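Local coordinates for protein putative aspartyl-tRNA synthetase (Leishmania major, PDB 6OD8) that probably attaches L-aspartate to tRNA(Asp) at the expense of ATP, as a class-II aminoacyl-tRNA synthetase of protein biosynthesis, at residues Asp493-Arg498 with Lys510-Ser515; Ala118-Glu123 with Asp132-Ile137; Gly218-Leu223 with Leu536-Ser541; Glu409-Asn412 with Lys418-Pro421. All coordinates share one frame; numbering follows the deposited sequence.

Interaction 1: Asp493-Arg498 with Lys510-Ser515; sequences DLLLAR and KEYVDS. With FMT (formic acid), chain L.
L495 CD2 approaches the Y512 ring obliquely, 3.9 Å from its CE2. F516 meets the same ring edge-to-face, and L277 and M281 of helix 276-283 also touch Y512. The side chains of L495 and Y512 cross at about a right angle. With chi1 at 163°, Y512 turns its ring away from its own backbone N and out to L495.

L495 CD2 also reaches V513, standing 4.3 Å from its CG2. On the other branch, V513 CG1 is 4.4 Å from L496 CG. V513 thus offers one methyl to each of two consecutive leucines. L495, Y512 and V513 are buried, and no hydrogen bond joins the two segments.

Helices 492-501 and 510-514 lie in the connection between strands 480-487 and 523-529, which are antiparallel neighbours in the large sheet of the class-II catalytic domain. The axes of the two short helical segments come within 10.9 Å, with 139° between their directions.

The polar end of Y512 is held elsewhere, OH bonding to Q280 OE1. Y512 O accepts from S515 OG at 2.7 Å, in the carbonyl plane on a lone pair. Y512 N donates to O2 of a formic acid molecule, probably from the crystallisation liquor, at 3.2 Å. Nearby, K510 NZ forms a salt bridge with E511 OE2, approaching from above the carboxylate plane. W209 of the second subunit packs on D514 and S515.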
loop_
_atom_site.group_PDB
_atom_site.type_symbol
_atom_site.label_atom_id
_atom_site.label_comp_id
_atom_site.label_asym_id
_atom_site.label_seq_id
_atom_site.Cartn_x
_atom_site.Cartn_y
_atom_site.Cartn_z
ATOM N N ASP A 493 -18.075 26.921 8.305
ATOM C CA ASP A 493 -18.989 27.377 9.346
ATOM C C ASP A 493 -20.016 26.312 9.685
ATOM O O ASP A 493 -20.314 26.086 10.869
ATOM C CB ASP A 493 -19.655 28.684 8.918
ATOM C CG ASP A 493 -18.653 29.816 8.781
ATOM O OD1 ASP A 493 -18.308 30.429 9.811
ATOM O OD2 ASP A 493 -18.167 30.054 7.651
ATOM N N LEU A 494 -20.559 25.626 8.667
ATOM C CA LEU A 494 -21.502 24.549 8.962
ATOM C C LEU A 494 -20.811 23.380 9.638
ATOM O O LEU A 494 -21.433 22.667 10.439
ATOM C CB LEU A 494 -22.204 24.089 7.692
ATOM C CG LEU A 494 -23.387 24.956 7.272
ATOM C CD1 LEU A 494 -23.978 24.428 5.983
ATOM C CD2 LEU A 494 -24.445 24.994 8.378
ATOM N N LEU A 495 -19.529 23.162 9.325
ATOM C CA LEU A 495 -18.783 22.098 9.979
ATOM C C LEU A 495 -18.602 22.390 11.470
ATOM O O LEU A 495 -18.758 21.495 12.306
ATOM C CB LEU A 495 -17.436 21.916 9.261
ATOM C CG LEU A 495 -16.421 20.918 9.794
ATOM C CD1 LEU A 495 -16.918 19.496 9.633
ATOM C CD2 LEU A 495 -15.101 21.102 9.062
ATOM N N LEU A 496 -18.310 23.640 11.826
ATOM C CA LEU A 496 -18.254 23.989 13.247
ATOM C C LEU A 496 -19.635 23.890 13.894
ATOM O O LEU A 496 -19.765 23.435 15.037
ATOM C CB LEU A 496 -17.664 25.391 13.422
ATOM C CG LEU A 496 -16.168 25.565 13.120
ATOM C CD1 LEU A 496 -15.807 27.037 13.027
ATOM C CD2 LEU A 496 -15.309 24.872 14.178
ATOM N N ALA A 497 -20.680 24.286 13.163
ATOM C CA ALA A 497 -22.032 24.230 13.708
ATOM C C ALA A 497 -22.464 22.794 13.997
ATOM O O ALA A 497 -23.099 22.531 15.027
ATOM C CB ALA A 497 -23.006 24.910 12.747
ATOM N N ARG A 498 -22.150 21.847 13.103
ATOM C CA ARG A 498 -22.551 20.470 13.382
ATOM C C ARG A 498 -21.745 19.896 14.547
ATOM O O ARG A 498 -22.298 19.196 15.405
ATOM C CB ARG A 498 -22.438 19.591 12.130
ATOM C CG ARG A 498 -22.943 18.140 12.356
ATOM C CD ARG A 498 -23.047 17.277 11.077
ATOM N NE ARG A 498 -23.022 15.850 11.412
ATOM C CZ ARG A 498 -24.073 15.175 11.875
ATOM N NH1 ARG A 498 -25.245 15.783 12.023
ATOM N NH2 ARG A 498 -23.963 13.892 12.178
ATOM N N LYS A 510 -7.611 22.387 14.546
ATOM C CA LYS A 510 -7.861 23.626 13.824
ATOM C C LYS A 510 -7.374 23.559 12.377
ATOM O O LYS A 510 -7.960 24.207 11.506
ATOM C CB LYS A 510 -7.230 24.807 14.564
ATOM C CG LYS A 510 -5.710 24.780 14.671
ATOM C CD LYS A 510 -5.189 25.985 15.455
ATOM C CE LYS A 510 -3.726 26.261 15.136
ATOM N NZ LYS A 510 -2.819 25.154 15.552
ATOM N N GLU A 511 -6.313 22.792 12.088
ATOM C CA GLU A 511 -5.774 22.815 10.726
ATOM C C GLU A 511 -6.730 22.151 9.738
ATOM O O GLU A 511 -6.842 22.573 8.578
ATOM C CB GLU A 511 -4.402 22.133 10.682
ATOM C CG GLU A 511 -3.299 22.914 11.366
ATOM C CD GLU A 511 -3.059 22.436 12.782
ATOM O OE1 GLU A 511 -3.840 21.587 13.265
ATOM O OE2 GLU A 511 -2.090 22.900 13.408
ATOM N N TYR A 512 -7.419 21.104 10.172
ATOM C CA TYR A 512 -8.405 20.457 9.317
ATOM C C TYR A 512 -9.522 21.437 8.940
ATOM O O TYR A 512 -9.855 21.597 7.759
ATOM C CB TYR A 512 -8.932 19.225 10.051
ATOM C CG TYR A 512 -10.220 18.612 9.578
ATOM C CD1 TYR A 512 -10.242 17.761 8.479
ATOM C CD2 TYR A 512 -11.415 18.834 10.268
ATOM C CE1 TYR A 512 -11.389 17.176 8.061
ATOM C CE2 TYR A 512 -12.578 18.233 9.859
ATOM C CZ TYR A 512 -12.563 17.397 8.755
ATOM O OH TYR A 512 -13.731 16.796 8.320
ATOM N N VAL A 513 -10.093 22.117 9.932
ATOM C CA VAL A 513 -11.111 23.137 9.657
ATOM C C VAL A 513 -10.535 24.222 8.744
ATOM O O VAL A 513 -11.153 24.619 7.748
ATOM C CB VAL A 513 -11.637 23.739 10.974
ATOM C CG1 VAL A 513 -12.635 24.852 10.684
ATOM C CG2 VAL A 513 -12.273 22.657 11.870
ATOM N N ASP A 514 -9.325 24.692 9.060
ATOM C CA ASP A 514 -8.674 25.728 8.259
ATOM C C ASP A 514 -8.475 25.301 6.807
ATOM O O ASP A 514 -8.417 26.161 5.915
ATOM C CB ASP A 514 -7.314 26.082 8.865
ATOM C CG ASP A 514 -7.430 26.977 10.075
ATOM O OD1 ASP A 514 -8.562 27.427 10.391
ATOM O OD2 ASP A 514 -6.381 27.220 10.715
ATOM N N SER A 515 -8.337 23.999 6.549
ATOM C CA SER A 515 -8.116 23.546 5.174
ATOM C C SER A 515 -9.314 23.784 4.268
ATOM O O SER A 515 -9.169 23.677 3.046
ATOM C CB SER A 515 -7.737 22.058 5.126
ATOM O OG SER A 515 -8.855 21.193 5.316
HETATM C C FMT L . -5.587 18.117 11.882
HETATM O O1 FMT L . -4.543 17.959 11.225
HETATM O O2 FMT L . -6.001 19.202 12.334
#

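Interaction 2: Ala118-Glu123 with Asp132-Ile137; sequences AMAAVE and DFMGQI
M134 reaches A120 by leaving its helix with CG anti to the carbonyl carbon (chi1 -70°) and then running extended through chi2. These two torsions carry SD to the strand, and the turn at chi3 (72°) lays CE beside it. SD lies 3.5 Å from A120 CB. CE follows at 3.9 Å from the same A120 CB. CE also comes within 4.5 Å of M119 C, so the methyl sits near the strand backbone just before A120. The CB of M119 itself points away from the helix. The contact therefore rests on one long side chain against one small one, and no hydrogen bond crosses it.

This is the packing of an OB-fold: helix 128-136 follows strand 114-121 in the chain and lies against the curled sheet. M134 is one of its inward residues. It also touches M107, V168 and I171, which belong to three further strands of that sheet. M130 and I131 of the same helix touch A120 as well.

Within the helix, F133 O accepts two bonds from Q136. The side-chain NE2 of Q136 meets a lone pair of F133 O at 3.0 Å. The backbone N of Q136 is the second donor to F133 O, at 3.1 Å. One face of the F133 ring carries I137 CG1, which stands off-centre toward the rim. M134 O accepts from T98 OG1, and D132 makes a salt bridge to K100.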
loop_
_atom_site.group_PDB
_atom_site.type_symbol
_atom_site.label_atom_id
_atom_site.label_comp_id
_atom_site.label_asym_id
_atom_site.label_seq_id
_atom_site.Cartn_x
_atom_site.Cartn_y
_atom_site.Cartn_z
ATOM N N ALA A 118 8.083 -38.786 -1.667
ATOM C CA ALA A 118 9.448 -39.163 -2.008
ATOM C C ALA A 118 9.761 -40.496 -1.351
ATOM O O ALA A 118 9.272 -40.793 -0.256
ATOM C CB ALA A 118 10.467 -38.116 -1.549
ATOM N N MET A 119 10.582 -41.305 -2.017
ATOM C CA MET A 119 10.989 -42.553 -1.398
ATOM C C MET A 119 12.405 -42.896 -1.823
ATOM O O MET A 119 12.920 -42.396 -2.827
ATOM C CB MET A 119 10.018 -43.692 -1.732
ATOM C CG MET A 119 9.856 -44.008 -3.208
ATOM S SD MET A 119 11.047 -45.226 -3.798
ATOM C CE MET A 119 11.012 -46.394 -2.452
ATOM N N ALA A 120 13.025 -43.767 -1.034
ATOM C CA ALA A 120 14.333 -44.311 -1.339
ATOM C C ALA A 120 14.336 -45.784 -0.976
ATOM O O ALA A 120 13.687 -46.202 -0.017
ATOM C CB ALA A 120 15.455 -43.594 -0.585
ATOM N N ALA A 121 15.070 -46.563 -1.765
ATOM C CA ALA A 121 15.277 -47.979 -1.513
ATOM C C ALA A 121 16.769 -48.268 -1.596
ATOM O O ALA A 121 17.499 -47.625 -2.360
ATOM C CB ALA A 121 14.505 -48.843 -2.512
ATOM N N VAL A 122 17.229 -49.210 -0.776
ATOM C CA VAL A 122 18.639 -49.584 -0.816
ATOM C C VAL A 122 18.895 -50.262 -2.158
ATOM O O VAL A 122 18.406 -51.366 -2.409
ATOM C CB VAL A 122 19.022 -50.493 0.356
ATOM C CG1 VAL A 122 20.521 -50.798 0.320
ATOM C CG2 VAL A 122 18.627 -49.842 1.673
ATOM N N GLU A 123 19.628 -49.578 -3.036
ATOM C CA GLU A 123 19.900 -50.075 -4.379
ATOM C C GLU A 123 21.032 -49.253 -4.970
ATOM O O GLU A 123 20.991 -48.018 -4.922
ATOM C CB GLU A 123 18.651 -49.989 -5.270
ATOM N N ASP A 132 18.196 -44.958 6.691
ATOM C CA ASP A 132 18.178 -44.624 8.116
ATOM C C ASP A 132 18.198 -43.121 8.331
ATOM O O ASP A 132 17.481 -42.599 9.197
ATOM C CB ASP A 132 19.376 -45.243 8.832
ATOM C CG ASP A 132 19.392 -46.759 8.753
ATOM O OD1 ASP A 132 18.303 -47.371 8.784
ATOM O OD2 ASP A 132 20.502 -47.330 8.661
ATOM N N PHE A 133 19.043 -42.408 7.579
ATOM C CA PHE A 133 19.112 -40.959 7.715
ATOM C C PHE A 133 17.765 -40.321 7.416
ATOM O O PHE A 133 17.285 -39.472 8.177
ATOM C CB PHE A 133 20.189 -40.392 6.790
ATOM C CG PHE A 133 20.266 -38.898 6.806
ATOM C CD1 PHE A 133 20.815 -38.225 7.885
ATOM C CD2 PHE A 133 19.783 -38.156 5.733
ATOM C CE1 PHE A 133 20.882 -36.822 7.900
ATOM C CE2 PHE A 133 19.851 -36.766 5.737
ATOM C CZ PHE A 133 20.399 -36.097 6.824
ATOM N N MET A 134 17.145 -40.709 6.297
ATOM C CA MET A 134 15.858 -40.133 5.925
ATOM C C MET A 134 14.811 -40.381 7.000
ATOM O O MET A 134 14.025 -39.483 7.336
ATOM C CB MET A 134 15.394 -40.708 4.594
ATOM C CG MET A 134 16.212 -40.249 3.428
ATOM S SD MET A 134 15.829 -41.225 1.969
ATOM C CE MET A 134 14.185 -40.596 1.589
ATOM N N GLY A 135 14.787 -41.590 7.562
ATOM C CA GLY A 135 13.791 -41.910 8.568
ATOM C C GLY A 135 13.874 -41.058 9.819
ATOM O O GLY A 135 12.865 -40.898 10.513
ATOM N N GLN A 136 15.045 -40.496 10.124
ATOM C CA GLN A 136 15.224 -39.759 11.370
ATOM C C GLN A 136 15.276 -38.239 11.204
ATOM O O GLN A 136 15.471 -37.536 12.202
ATOM C CB GLN A 136 16.487 -40.258 12.101
ATOM C CG GLN A 136 17.812 -40.023 11.369
ATOM C CD GLN A 136 18.310 -38.594 11.517
ATOM O OE1 GLN A 136 18.538 -38.120 12.635
ATOM N NE2 GLN A 136 18.448 -37.889 10.391
ATOM N N ILE A 137 15.123 -37.707 9.985
ATOM C CA ILE A 137 15.076 -36.257 9.819
ATOM C C ILE A 137 13.873 -35.717 10.582
ATOM O O ILE A 137 12.782 -36.297 10.545
ATOM C CB ILE A 137 15.011 -35.875 8.329
ATOM C CG1 ILE A 137 16.221 -36.456 7.587
ATOM C CG2 ILE A 137 14.957 -34.362 8.137
ATOM C CD1 ILE A 137 16.244 -36.202 6.089
#

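Interaction 3: Gly218-Leu223 with Leu536-Ser541; sequences GAIFRL and LYLGLS
L223, which packs against L538, is anchored in its own helix by a backbone bond from its N to A219 O, 2.9 Å long. Across the contact itself there are no polar bonds. Four buried aliphatic side chains make it.

L223 CD1 lies 4.0 Å from L538 CD2 and almost as near to L538 CD1. The two leucines cross at a slant. L538 CD1 also serves I220, standing 4.1 Å from its CG1. The L538 fork thus touches two residues about one helical turn apart. I220 and L540 meet tip to tip, with CD1 against CD1 at 3.7 Å. I220 puts CG1 anti to the carbonyl carbon (chi1 -70°) and extends from there, which carries its CD1 out to L540.

L540 can join because the chain turns back after the helix. G539 has positive phi (66°) and is the C-prime residue of a Schellman motif. In it L540 N bonds to M535 O, and G539 N makes a weak bond to L536 O at 3.2 Å. R478 donates to both L536 O and Y537 O, so these late carbonyls of the helix have an arginine partner.

By family pattern, helix 215-237 is the long helix of class-II motif 1 and helix 530-538 that of motif 3. Helix 346-353 borders both, V352 touching I220 and L349 touching Y537, while L536 packs on strand 480-487.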
loop_
_atom_site.group_PDB
_atom_site.type_symbol
_atom_site.label_atom_id
_atom_site.label_comp_id
_atom_site.label_asym_id
_atom_site.label_seq_id
_atom_site.Cartn_x
_atom_site.Cartn_y
_atom_site.Cartn_z
ATOM N N GLY A 218 -2.135 -20.112 4.988
ATOM C CA GLY A 218 -1.430 -19.582 3.836
ATOM C C GLY A 218 -2.358 -19.008 2.782
ATOM O O GLY A 218 -2.082 -17.943 2.220
ATOM N N ALA A 219 -3.482 -19.688 2.516
ATOM C CA ALA A 219 -4.418 -19.203 1.497
ATOM C C ALA A 219 -5.085 -17.916 1.935
ATOM O O ALA A 219 -5.317 -17.021 1.112
ATOM C CB ALA A 219 -5.483 -20.267 1.181
ATOM N N ILE A 220 -5.437 -17.815 3.215
ATOM C CA ILE A 220 -6.054 -16.575 3.702
ATOM C C ILE A 220 -5.169 -15.373 3.402
ATOM O O ILE A 220 -5.648 -14.323 2.951
ATOM C CB ILE A 220 -6.356 -16.685 5.206
ATOM C CG1 ILE A 220 -7.491 -17.676 5.446
ATOM C CG2 ILE A 220 -6.683 -15.333 5.784
ATOM C CD1 ILE A 220 -7.680 -18.034 6.931
ATOM N N PHE A 221 -3.861 -15.505 3.620
ATOM C CA PHE A 221 -3.034 -14.316 3.463
ATOM C C PHE A 221 -2.635 -14.064 2.017
ATOM O O PHE A 221 -2.383 -12.912 1.662
ATOM C CB PHE A 221 -1.832 -14.408 4.400
ATOM C CG PHE A 221 -2.239 -14.250 5.834
ATOM C CD1 PHE A 221 -2.304 -15.339 6.675
ATOM C CD2 PHE A 221 -2.646 -13.005 6.305
ATOM C CE1 PHE A 221 -2.725 -15.189 7.986
ATOM C CE2 PHE A 221 -3.086 -12.847 7.605
ATOM C CZ PHE A 221 -3.117 -13.948 8.452
ATOM N N ARG A 222 -2.625 -15.090 1.168
ATOM C CA ARG A 222 -2.555 -14.831 -0.267
ATOM C C ARG A 222 -3.786 -14.054 -0.737
ATOM O O ARG A 222 -3.673 -13.127 -1.548
ATOM C CB ARG A 222 -2.423 -16.147 -1.033
ATOM C CG ARG A 222 -1.068 -16.862 -0.798
ATOM C CD ARG A 222 -1.047 -18.226 -1.478
ATOM N NE ARG A 222 -1.191 -18.054 -2.914
ATOM C CZ ARG A 222 -0.167 -17.947 -3.760
ATOM N NH1 ARG A 222 1.081 -18.020 -3.311
ATOM N NH2 ARG A 222 -0.394 -17.776 -5.058
ATOM N N LEU A 223 -4.973 -14.434 -0.254
ATOM C CA LEU A 223 -6.179 -13.688 -0.627
ATOM C C LEU A 223 -6.162 -12.274 -0.060
ATOM O O LEU A 223 -6.584 -11.333 -0.732
ATOM C CB LEU A 223 -7.438 -14.438 -0.169
ATOM C CG LEU A 223 -7.645 -15.771 -0.896
ATOM C CD1 LEU A 223 -8.714 -16.591 -0.175
ATOM C CD2 LEU A 223 -8.029 -15.528 -2.350
ATOM N N LEU A 536 -15.083 -11.414 6.498
ATOM C CA LEU A 536 -16.499 -11.552 6.137
ATOM C C LEU A 536 -16.664 -12.230 4.777
ATOM O O LEU A 536 -17.571 -13.049 4.594
ATOM C CB LEU A 536 -17.187 -10.181 6.151
ATOM C CG LEU A 536 -17.320 -9.600 7.572
ATOM C CD1 LEU A 536 -17.598 -8.104 7.538
ATOM C CD2 LEU A 536 -18.411 -10.351 8.347
ATOM N N TYR A 537 -15.794 -11.909 3.819
ATOM C CA TYR A 537 -15.827 -12.581 2.518
ATOM C C TYR A 537 -15.725 -14.098 2.661
ATOM O O TYR A 537 -16.448 -14.852 1.999
ATOM C CB TYR A 537 -14.676 -12.065 1.649
ATOM C CG TYR A 537 -14.603 -12.727 0.300
ATOM C CD1 TYR A 537 -15.446 -12.323 -0.741
ATOM C CD2 TYR A 537 -13.675 -13.744 0.046
ATOM C CE1 TYR A 537 -15.373 -12.925 -2.004
ATOM C CE2 TYR A 537 -13.605 -14.350 -1.197
ATOM C CZ TYR A 537 -14.447 -13.943 -2.217
ATOM O OH TYR A 537 -14.365 -14.567 -3.445
ATOM N N LEU A 538 -14.797 -14.561 3.487
ATOM C CA LEU A 538 -14.563 -15.984 3.678
ATOM C C LEU A 538 -15.412 -16.579 4.791
ATOM O O LEU A 538 -15.350 -17.795 5.017
ATOM C CB LEU A 538 -13.082 -16.219 3.995
ATOM C CG LEU A 538 -12.089 -15.886 2.875
ATOM C CD1 LEU A 538 -10.619 -16.025 3.379
ATOM C CD2 LEU A 538 -12.302 -16.788 1.658
ATOM N N GLY A 539 -16.156 -15.750 5.518
ATOM C CA GLY A 539 -16.961 -16.231 6.627
ATOM C C GLY A 539 -16.178 -16.786 7.796
ATOM O O GLY A 539 -16.657 -17.711 8.459
ATOM N N LEU A 540 -14.987 -16.250 8.074
ATOM C CA LEU A 540 -14.142 -16.767 9.144
ATOM C C LEU A 540 -14.714 -16.415 10.516
ATOM O O LEU A 540 -15.385 -15.401 10.687
ATOM C CB LEU A 540 -12.717 -16.199 9.017
ATOM C CG LEU A 540 -12.011 -16.490 7.695
ATOM C CD1 LEU A 540 -10.599 -15.855 7.654
ATOM C CD2 LEU A 540 -11.961 -18.009 7.510
ATOM N N SER A 541 -14.395 -17.242 11.514
ATOM C CA SER A 541 -14.976 -17.068 12.845
ATOM C C SER A 541 -14.300 -15.979 13.669
ATOM O O SER A 541 -14.873 -15.535 14.672
ATOM C CB SER A 541 -14.889 -18.377 13.633
ATOM O OG SER A 541 -13.523 -18.690 13.854
#

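Interaction 4: Glu409-Asn412 with Lys418-Pro421. With EDO (1,2-ethanediol), chain J.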
loop_
_atom_site.group_PDB
_atom_site.type_symbol
_atom_site.label_atom_id
_atom_site.label_comp_id
_atom_site.label_asym_id
_atom_site.label_seq_id
_atom_site.Cartn_x
_atom_site.Cartn_y
_atom_site.Cartn_z
ATOM N N GLU A 409 -38.375 -0.531 8.303
ATOM C CA GLU A 409 -39.670 -1.181 8.090
ATOM C C GLU A 409 -39.501 -2.678 7.887
ATOM O O GLU A 409 -40.338 -3.463 8.340
ATOM C CB GLU A 409 -40.389 -0.566 6.888
ATOM C CG GLU A 409 -40.791 0.882 7.065
ATOM C CD GLU A 409 -41.350 1.471 5.784
ATOM O OE1 GLU A 409 -41.667 0.684 4.861
ATOM O OE2 GLU A 409 -41.461 2.715 5.696
ATOM N N LEU A 410 -38.417 -3.085 7.218
ATOM C CA LEU A 410 -38.163 -4.506 6.992
ATOM C C LEU A 410 -37.896 -5.230 8.307
ATOM O O LEU A 410 -38.453 -6.309 8.560
ATOM C CB LEU A 410 -36.991 -4.677 6.023
ATOM C CG LEU A 410 -36.522 -6.093 5.659
ATOM C CD1 LEU A 410 -37.682 -6.948 5.172
ATOM C CD2 LEU A 410 -35.432 -6.023 4.603
ATOM N N LEU A 411 -37.054 -4.638 9.160
ATOM C CA LEU A 411 -36.851 -5.177 10.501
ATOM C C LEU A 411 -38.166 -5.292 11.247
ATOM O O LEU A 411 -38.424 -6.301 11.910
ATOM C CB LEU A 411 -35.885 -4.289 11.282
ATOM C CG LEU A 411 -34.414 -4.554 11.007
ATOM C CD1 LEU A 411 -33.599 -3.352 11.438
ATOM C CD2 LEU A 411 -34.001 -5.808 11.767
ATOM N N ASN A 412 -39.012 -4.272 11.142
ATOM C CA ASN A 412 -40.257 -4.273 11.895
ATOM C C ASN A 412 -41.194 -5.397 11.471
ATOM O O ASN A 412 -42.142 -5.692 12.206
ATOM C CB ASN A 412 -40.968 -2.909 11.759
ATOM C CG ASN A 412 -40.360 -1.832 12.662
ATOM O OD1 ASN A 412 -39.674 -2.141 13.634
ATOM N ND2 ASN A 412 -40.606 -0.563 12.336
ATOM N N LYS A 418 -41.398 -2.423 17.885
ATOM C CA LYS A 418 -41.207 -1.713 16.626
ATOM C C LYS A 418 -40.200 -0.580 16.796
ATOM O O LYS A 418 -40.202 0.125 17.805
ATOM C CB LYS A 418 -42.546 -1.160 16.122
ATOM C CG LYS A 418 -43.674 -2.210 15.996
ATOM C CD LYS A 418 -43.415 -3.164 14.832
ATOM C CE LYS A 418 -44.437 -4.287 14.793
ATOM N NZ LYS A 418 -44.274 -5.118 13.576
ATOM N N MET A 419 -39.340 -0.405 15.798
ATOM C CA MET A 419 -38.372 0.676 15.795
ATOM C C MET A 419 -38.931 1.902 15.088
ATOM O O MET A 419 -39.717 1.791 14.144
ATOM C CB MET A 419 -37.083 0.236 15.103
ATOM C CG MET A 419 -36.422 -0.931 15.776
ATOM S SD MET A 419 -35.044 -1.541 14.800
ATOM C CE MET A 419 -33.885 -0.189 14.833
ATOM N N ALA A 420 -38.494 3.075 15.541
ATOM C CA ALA A 420 -38.834 4.326 14.876
ATOM C C ALA A 420 -37.909 4.552 13.683
ATOM O O ALA A 420 -36.825 3.964 13.608
ATOM C CB ALA A 420 -38.727 5.492 15.856
ATOM N N PRO A 421 -38.324 5.384 12.720
ATOM C CA PRO A 421 -37.465 5.633 11.546
ATOM C C PRO A 421 -36.105 6.199 11.877
ATOM O O PRO A 421 -35.187 6.078 11.049
ATOM C CB PRO A 421 -38.281 6.633 10.705
ATOM C CG PRO A 421 -39.514 6.961 11.507
ATOM C CD PRO A 421 -39.697 5.879 12.514
HETATM C C1 EDO J . -44.416 -8.914 13.474
HETATM O O1 EDO J . -45.590 -8.130 13.721
HETATM C C2 EDO J . -44.049 -9.725 14.708
HETATM O O2 EDO J . -44.691 -9.147 15.854
#
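The chain of the class-II catalytic domain comes back on itself after helix 404-412, bringing the CA atoms of N412 and K418 within 5.5 Å. N412 closes this loop with a bidentate amide-to-backbone pair, gripping both polar backbone atoms of M419. M419 N donates to N412 OD1 at 2.8 Å, nearly straight at 171°. In return N412 ND2 donates to M419 O at 3.1 Å, also nearly straight at 172°. M419 O lies in the amide plane of N412 and is met on a lone pair, whereas M419 N is tilted from the plane at OD1. Two bonds to one residue fix the rotation of the amide.

The loop leads on to helix 427-441. Next to the polar pair, L411 CD1 lies 4.1 Å from M419 SD, and I425 touches both side chains.

K418 curls back to N412. Its chain bends at chi2 (-71°) and then runs straight, passing with CD 3.9 Å from N412 CB. This brings the ammonium back to the main chain of N412. NZ donates to N412 O at 2.6 Å, somewhat tilted from the carbonyl plane, and weakly to L415 O. Carbonyl oxygens near the end of a helix would be expected to attract such a positive charge.

A molecule of 1,2-ethanediol, probably from the crystallisation liquor, bridges K418 and D416. Its O1 lies 3.3 Å from K418 NZ, and the diol also bonds to D416 OD1.

In the fold
Interactions 1, 3 and 4 belong to the class-II catalytic region, while interaction 2 lies in the OB-fold domain, the part expected to bind the tRNA anticodon. The centre of interaction 3 is about 6 Å from the centre of the chain. It joins residues more than 300 positions apart, and the segments of interactions 1 and 4 fall between them. By family pattern its helix 530-538 belongs to motif 3, which contributes to the ATP site in class-II synthetases. Its centre is about 37 Å from that of interaction 2. Interactions 1 and 4 come closest, about 14 Å between nearest atoms, yet do not touch. Interactions 1 and 2 are about 73 Å apart, centre to centre.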